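Putative antidote protein of plasmid maintenance system (PDB 3CEC) probably acts as the antidote of a plasmid-maintenance (toxin-antitoxin) system and, as a helix-turn-helix protein, probably binds DNA. Local coordinates at residues Asn36-Leu41 with Gln46-Val51; Ile17-Val22 with Arg56-Asp61. All blocks are in the same frame, centred on the assembly; numbering follows the deposited sequence.

How the contacts relate
From the N terminus the chain enters helix 19-30, passes through helices 34-41, 45-52 and 60-70, and leaves along the long helix 74-101. Contact 1 closes a short loop, in which only four residues separate 36-41 from 46-51: it is the pairing of the two helices of the helix-turn-helix. Contact 2 closes a longer one, bringing the start of helix 19-30 against the connection that leads into helix 60-70, and contact 1 is nested inside it. Their centres lie about 11 Å apart. They touch, among other places, through a salt bridge from Glu50 to Arg56 and the packing of Val51 on Ile58, so helix 45-52 takes part in both neighbourhoods.

Contact 1 (Asn36-Leu41 with Gln46-Val51)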
loop_
_atom_site.group_PDB
_atom_site.type_symbol
_atom_site.label_atom_id
_atom_site.label_comp_id
_atom_site.label_asym_id
_atom_site.label_seq_id
_atom_site.Cartn_x
_atom_site.Cartn_y
_atom_site.Cartn_z
ATOM N N ASN A 36 4.750 6.389 15.966
ATOM C CA ASN A 36 5.732 7.453 15.787
ATOM C C ASN A 36 5.572 7.983 14.358
ATOM O O ASN A 36 5.550 9.187 14.086
ATOM C CB ASN A 36 7.185 6.958 15.863
ATOM C CG ASN A 36 7.576 6.310 17.196
ATOM O OD1 ASN A 36 8.470 5.406 17.242
ATOM N ND2 ASN A 36 6.987 6.812 18.276
ATOM N N PHE A 37 5.390 7.064 13.423
ATOM C CA PHE A 37 5.358 7.480 12.015
ATOM C C PHE A 37 4.023 8.155 11.728
ATOM O O PHE A 37 3.955 9.163 10.996
ATOM C CB PHE A 37 5.521 6.273 11.106
ATOM C CG PHE A 37 5.763 6.629 9.665
ATOM C CD1 PHE A 37 6.787 7.484 9.313
ATOM C CD2 PHE A 37 5.072 5.961 8.660
ATOM C CE1 PHE A 37 7.008 7.792 7.977
ATOM C CE2 PHE A 37 5.333 6.245 7.339
ATOM C CZ PHE A 37 6.272 7.118 6.994
ATOM N N ALA A 38 2.970 7.625 12.351
ATOM C CA ALA A 38 1.613 8.234 12.172
ATOM C C ALA A 38 1.607 9.668 12.692
ATOM O O ALA A 38 1.040 10.584 12.086
ATOM C CB ALA A 38 0.514 7.384 12.882
ATOM N N GLU A 39 2.346 9.876 13.766
ATOM C CA GLU A 39 2.438 11.200 14.373
ATOM C C GLU A 39 3.111 12.169 13.387
ATOM O O GLU A 39 2.691 13.321 13.187
ATOM C CB GLU A 39 3.191 11.112 15.664
ATOM C CG GLU A 39 3.299 12.386 16.395
ATOM C CD GLU A 39 3.683 12.133 17.837
ATOM O OE1 GLU A 39 4.796 11.600 18.060
ATOM O OE2 GLU A 39 2.867 12.452 18.735
ATOM N N ILE A 40 4.171 11.703 12.755
ATOM C CA ILE A 40 4.891 12.501 11.756
ATOM C C ILE A 40 3.986 12.872 10.604
ATOM O O ILE A 40 3.967 14.039 10.149
ATOM C CB ILE A 40 6.137 11.738 11.278
ATOM C CG1 ILE A 40 7.161 11.764 12.404
ATOM C CG2 ILE A 40 6.749 12.358 10.050
ATOM C CD1 ILE A 40 8.265 10.682 12.209
ATOM N N LEU A 41 3.240 11.890 10.118
ATOM C CA LEU A 41 2.412 12.107 8.925
ATOM C C LEU A 41 1.164 12.884 9.212
ATOM O O LEU A 41 0.595 13.439 8.278
ATOM C CB LEU A 41 1.973 10.771 8.327
ATOM C CG LEU A 41 3.102 9.886 7.819
ATOM C CD1 LEU A 41 2.459 8.567 7.352
ATOM C CD2 LEU A 41 3.891 10.511 6.694
ATOM N N GLN A 46 -3.822 3.681 13.575
ATOM C CA GLN A 46 -4.673 2.693 12.945
ATOM C C GLN A 46 -4.544 2.770 11.435
ATOM O O GLN A 46 -4.329 1.777 10.759
ATOM C CB GLN A 46 -6.123 2.902 13.378
ATOM C CG GLN A 46 -7.055 1.869 12.846
ATOM C CD GLN A 46 -6.861 0.542 13.519
ATOM O OE1 GLN A 46 -6.384 0.475 14.665
ATOM N NE2 GLN A 46 -7.233 -0.537 12.820
ATOM N N THR A 47 -4.616 3.989 10.920
ATOM C CA THR A 47 -4.595 4.217 9.469
ATOM C C THR A 47 -3.272 3.675 8.904
ATOM O O THR A 47 -3.247 2.926 7.920
ATOM C CB THR A 47 -4.786 5.693 9.124
ATOM O OG1 THR A 47 -6.131 6.064 9.395
ATOM C CG2 THR A 47 -4.413 5.941 7.630
ATOM N N ILE A 48 -2.166 3.948 9.584
ATOM C CA ILE A 48 -0.854 3.483 9.115
ATOM C C ILE A 48 -0.779 1.976 9.216
ATOM O O ILE A 48 -0.277 1.292 8.340
ATOM C CB ILE A 48 0.323 4.168 9.886
ATOM C CG1 ILE A 48 0.401 5.600 9.411
ATOM C CG2 ILE A 48 1.691 3.478 9.632
ATOM C CD1 ILE A 48 0.572 5.760 7.896
ATOM N N GLN A 49 -1.311 1.434 10.302
ATOM C CA GLN A 49 -1.208 0.003 10.483
ATOM C C GLN A 49 -2.038 -0.727 9.424
ATOM O O GLN A 49 -1.647 -1.821 8.961
ATOM C CB GLN A 49 -1.623 -0.408 11.897
ATOM C CG GLN A 49 -1.100 -1.767 12.286
ATOM C CD GLN A 49 0.411 -1.835 12.285
ATOM O OE1 GLN A 49 1.073 -1.103 13.027
ATOM N NE2 GLN A 49 0.970 -2.732 11.466
ATOM N N GLU A 50 -3.170 -0.122 9.035
ATOM C CA GLU A 50 -4.037 -0.723 8.003
ATOM C C GLU A 50 -3.344 -0.730 6.664
ATOM O O GLU A 50 -3.515 -1.662 5.887
ATOM C CB GLU A 50 -5.412 -0.082 7.944
ATOM C CG GLU A 50 -6.196 -0.387 9.217
ATOM C CD GLU A 50 -7.457 0.479 9.357
ATOM O OE1 GLU A 50 -7.580 1.505 8.649
ATOM O OE2 GLU A 50 -8.309 0.145 10.226
ATOM N N VAL A 51 -2.570 0.325 6.392
ATOM C CA VAL A 51 -1.806 0.373 5.116
ATOM C C VAL A 51 -0.736 -0.708 5.145
ATOM O O VAL A 51 -0.561 -1.500 4.214
ATOM C CB VAL A 51 -1.201 1.750 4.876
ATOM C CG1 VAL A 51 -0.278 1.740 3.619
ATOM C CG2 VAL A 51 -2.291 2.824 4.674
#
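Ile48 reaches across from helix 45-52 and sets its branches against Phe37, Ala38 and Leu41, which line one side of helix 34-41. This is the helix-turn-helix pair, its short axes running at 113° to each other and 9.2 Å apart at closest approach. The backbones come nearest at Ala38 and Ile48, where a small methyl suits the place: Ala38 CB meets Ile48 CG1 at 3.9 Å. With CG1 beside its backbone N (chi1 -73°) and therefore anti to the carbonyl carbon, Ile48 carries CG1 and CD1 to Ala38 and Leu41, while the other branch, CG2, goes to the edge of the Phe37 ring, 4.3 Å from Phe37 CD2. The branched side chain thus serves three neighbours at once. Leu41 crosses Ile48 at about a right angle, and their end methyls touch closely, Leu41 CD1 to Ile48 CD1 at 3.4 Å. Leu41 also covers one face of the Phe37 ring from within the same helix, its CG 4.2 Å above the plane and over the ring centre. All four residues are buried and apolar, as suits a seam held by van der Waals contact. Beyond the pair, helix 60-70 adds Leu66, which touches Phe37 and Leu41, and Ala69, which touches Leu41; helix 19-30 packs Ile23 and Leu27 against Phe37.

Contact 2 (Ile17-Val22 with Arg56-Asp61); sequences IHPGEV and RSITVD
Pro19 and Ile58 mark the nearest backbone approach, 7.4 Å between their CA atoms, where the first turn of helix 19-30 meets the extended connection 56-59 of this helix-turn-helix domain. Both segments run from loop into helix: His18 is the N-cap residue of helix 19-30, and Thr59 holds the same position before helix 60-70. Proline suits the first turn, where its missing N-H costs no helical hydrogen bond. At Ile58 the backbone is still extended (phi -66°, psi 123°), and its side chain is directed at the proline.

Pro19 and Ile58 are both buried. A chi1 of -62° sets Ile58 CG1 on the side of the backbone N, opposite the carbonyl carbon, which brings this branch slantwise across the proline ring: CG1 lies 3.5 Å from Pro19 CB, a tight contact, and 3.6 Å from Pro19 CG, while Ile58 CD1 follows at 3.8 Å from Pro19 CB. The compact ring thus offers two neighbouring carbons to one branch of the isoleucine. The long side chain of Arg56 leads away from the proline, its charged end engaged by Glu50 of helix 45-52.

Helix 74-101 shares in the junction: Leu80 and Gln81 touch Pro19, and Gln81 OE1 accepts a hydrogen bond from the backbone N of Ile58. Ala63 and Leu66 of helix 60-70 also touch Ile58, so that this isoleucine joins several helices. At the start of helix 19-30 the side chain of Glu21, three residues beyond the N-cap, folds back to the N-cap residue and makes one half of a capping box: OE1 accepts the N-H of His18 through its anti lone pair, at 2.9 Å between His18 N and Glu21 OE1.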
loop_
_atom_site.group_PDB
_atom_site.type_symbol
_atom_site.label_atom_id
_atom_site.label_comp_id
_atom_site.label_asym_id
_atom_site.label_seq_id
_atom_site.Cartn_x
_atom_site.Cartn_y
_atom_site.Cartn_z
ATOM N N ILE A 17 4.750 -5.484 -4.923
ATOM C CA ILE A 17 5.146 -4.981 -3.590
ATOM C C ILE A 17 4.096 -3.975 -3.140
ATOM O O ILE A 17 3.859 -2.977 -3.836
ATOM C CB ILE A 17 6.517 -4.328 -3.622
ATOM C CG1 ILE A 17 7.567 -5.237 -4.296
ATOM C CG2 ILE A 17 6.922 -4.003 -2.156
ATOM C CD1 ILE A 17 8.995 -4.679 -4.343
ATOM N N HIS A 18 3.384 -4.285 -2.031
ATOM C CA HIS A 18 2.335 -3.378 -1.437
ATOM C C HIS A 18 3.101 -2.212 -0.863
ATOM O O HIS A 18 4.223 -2.379 -0.355
ATOM C CB HIS A 18 1.443 -4.005 -0.295
ATOM C CG HIS A 18 0.203 -3.191 0.093
ATOM N ND1 HIS A 18 -1.041 -3.443 -0.457
ATOM C CD2 HIS A 18 0.002 -2.184 1.001
ATOM C CE1 HIS A 18 -1.930 -2.614 0.060
ATOM N NE2 HIS A 18 -1.323 -1.850 0.955
ATOM N N PRO A 19 2.498 -1.033 -0.947
ATOM C CA PRO A 19 3.055 0.154 -0.266
ATOM C C PRO A 19 3.332 -0.100 1.198
ATOM O O PRO A 19 4.314 0.383 1.768
ATOM C CB PRO A 19 1.950 1.198 -0.420
ATOM C CG PRO A 19 1.171 0.749 -1.610
ATOM C CD PRO A 19 1.333 -0.694 -1.779
ATOM N N GLY A 20 2.464 -0.866 1.816
ATOM C CA GLY A 20 2.567 -1.166 3.225
ATOM C C GLY A 20 3.830 -1.922 3.580
ATOM O O GLY A 20 4.387 -1.762 4.652
ATOM N N GLU A 21 4.249 -2.770 2.646
ATOM C CA GLU A 21 5.452 -3.563 2.854
ATOM C C GLU A 21 6.679 -2.664 2.813
ATOM O O GLU A 21 7.650 -2.849 3.609
ATOM C CB GLU A 21 5.580 -4.681 1.816
ATOM C CG GLU A 21 4.472 -5.714 1.951
ATOM C CD GLU A 21 4.508 -6.791 0.856
ATOM O OE1 GLU A 21 4.318 -6.488 -0.347
ATOM O OE2 GLU A 21 4.714 -7.956 1.234
ATOM N N VAL A 22 6.606 -1.667 1.954
ATOM C CA VAL A 22 7.720 -0.719 1.832
ATOM C C VAL A 22 7.794 0.131 3.081
ATOM O O VAL A 22 8.886 0.344 3.665
ATOM C CB VAL A 22 7.619 0.178 0.599
ATOM C CG1 VAL A 22 8.812 1.164 0.527
ATOM C CG2 VAL A 22 7.562 -0.743 -0.689
ATOM N N ARG A 56 -5.803 -1.332 3.739
ATOM C CA ARG A 56 -6.197 -0.020 3.326
ATOM C C ARG A 56 -5.261 0.420 2.206
ATOM O O ARG A 56 -4.051 0.236 2.277
ATOM C CB ARG A 56 -6.086 0.950 4.525
ATOM C CG ARG A 56 -6.336 2.383 4.231
ATOM C CD ARG A 56 -6.258 3.232 5.490
ATOM N NE ARG A 56 -7.310 2.878 6.440
ATOM C CZ ARG A 56 -8.599 3.200 6.286
ATOM N NH1 ARG A 56 -9.001 3.897 5.226
ATOM N NH2 ARG A 56 -9.496 2.827 7.195
ATOM N N SER A 57 -5.848 1.011 1.186
ATOM C CA SER A 57 -5.061 1.562 0.084
ATOM C C SER A 57 -4.491 2.919 0.428
ATOM O O SER A 57 -5.104 3.711 1.177
ATOM C CB SER A 57 -5.922 1.740 -1.169
ATOM O OG SER A 57 -6.360 0.477 -1.583
ATOM N N ILE A 58 -3.383 3.221 -0.233
ATOM C CA ILE A 58 -2.835 4.598 -0.225
ATOM C C ILE A 58 -3.811 5.529 -0.941
ATOM O O ILE A 58 -4.127 5.325 -2.118
ATOM C CB ILE A 58 -1.481 4.665 -1.049
ATOM C CG1 ILE A 58 -0.382 3.775 -0.439
ATOM C CG2 ILE A 58 -1.005 6.108 -1.225
ATOM C CD1 ILE A 58 0.022 4.170 0.856
ATOM N N THR A 59 -4.257 6.562 -0.245
ATOM C CA THR A 59 -5.005 7.612 -0.878
ATOM C C THR A 59 -4.045 8.729 -1.370
ATOM O O THR A 59 -2.869 8.763 -1.022
ATOM C CB THR A 59 -5.942 8.270 0.152
ATOM O OG1 THR A 59 -5.145 8.754 1.226
ATOM C CG2 THR A 59 -7.033 7.277 0.650
ATOM N N VAL A 60 -4.550 9.676 -2.175
ATOM C CA VAL A 60 -3.707 10.783 -2.591
ATOM C C VAL A 60 -3.208 11.524 -1.372
ATOM O O VAL A 60 -2.033 11.853 -1.237
ATOM C CB VAL A 60 -4.399 11.753 -3.562
ATOM C CG1 VAL A 60 -3.507 12.950 -3.915
ATOM C CG2 VAL A 60 -4.880 10.924 -4.818
ATOM N N ASP A 61 -4.110 11.746 -0.413
ATOM C CA ASP A 61 -3.722 12.414 0.857
ATOM C C ASP A 61 -2.535 11.693 1.563
ATOM O O ASP A 61 -1.539 12.308 1.990
ATOM C CB ASP A 61 -4.956 12.547 1.815
ATOM C CG ASP A 61 -4.554 12.994 3.212
ATOM O OD1 ASP A 61 -4.237 12.131 4.032
ATOM O OD2 ASP A 61 -4.610 14.239 3.443
#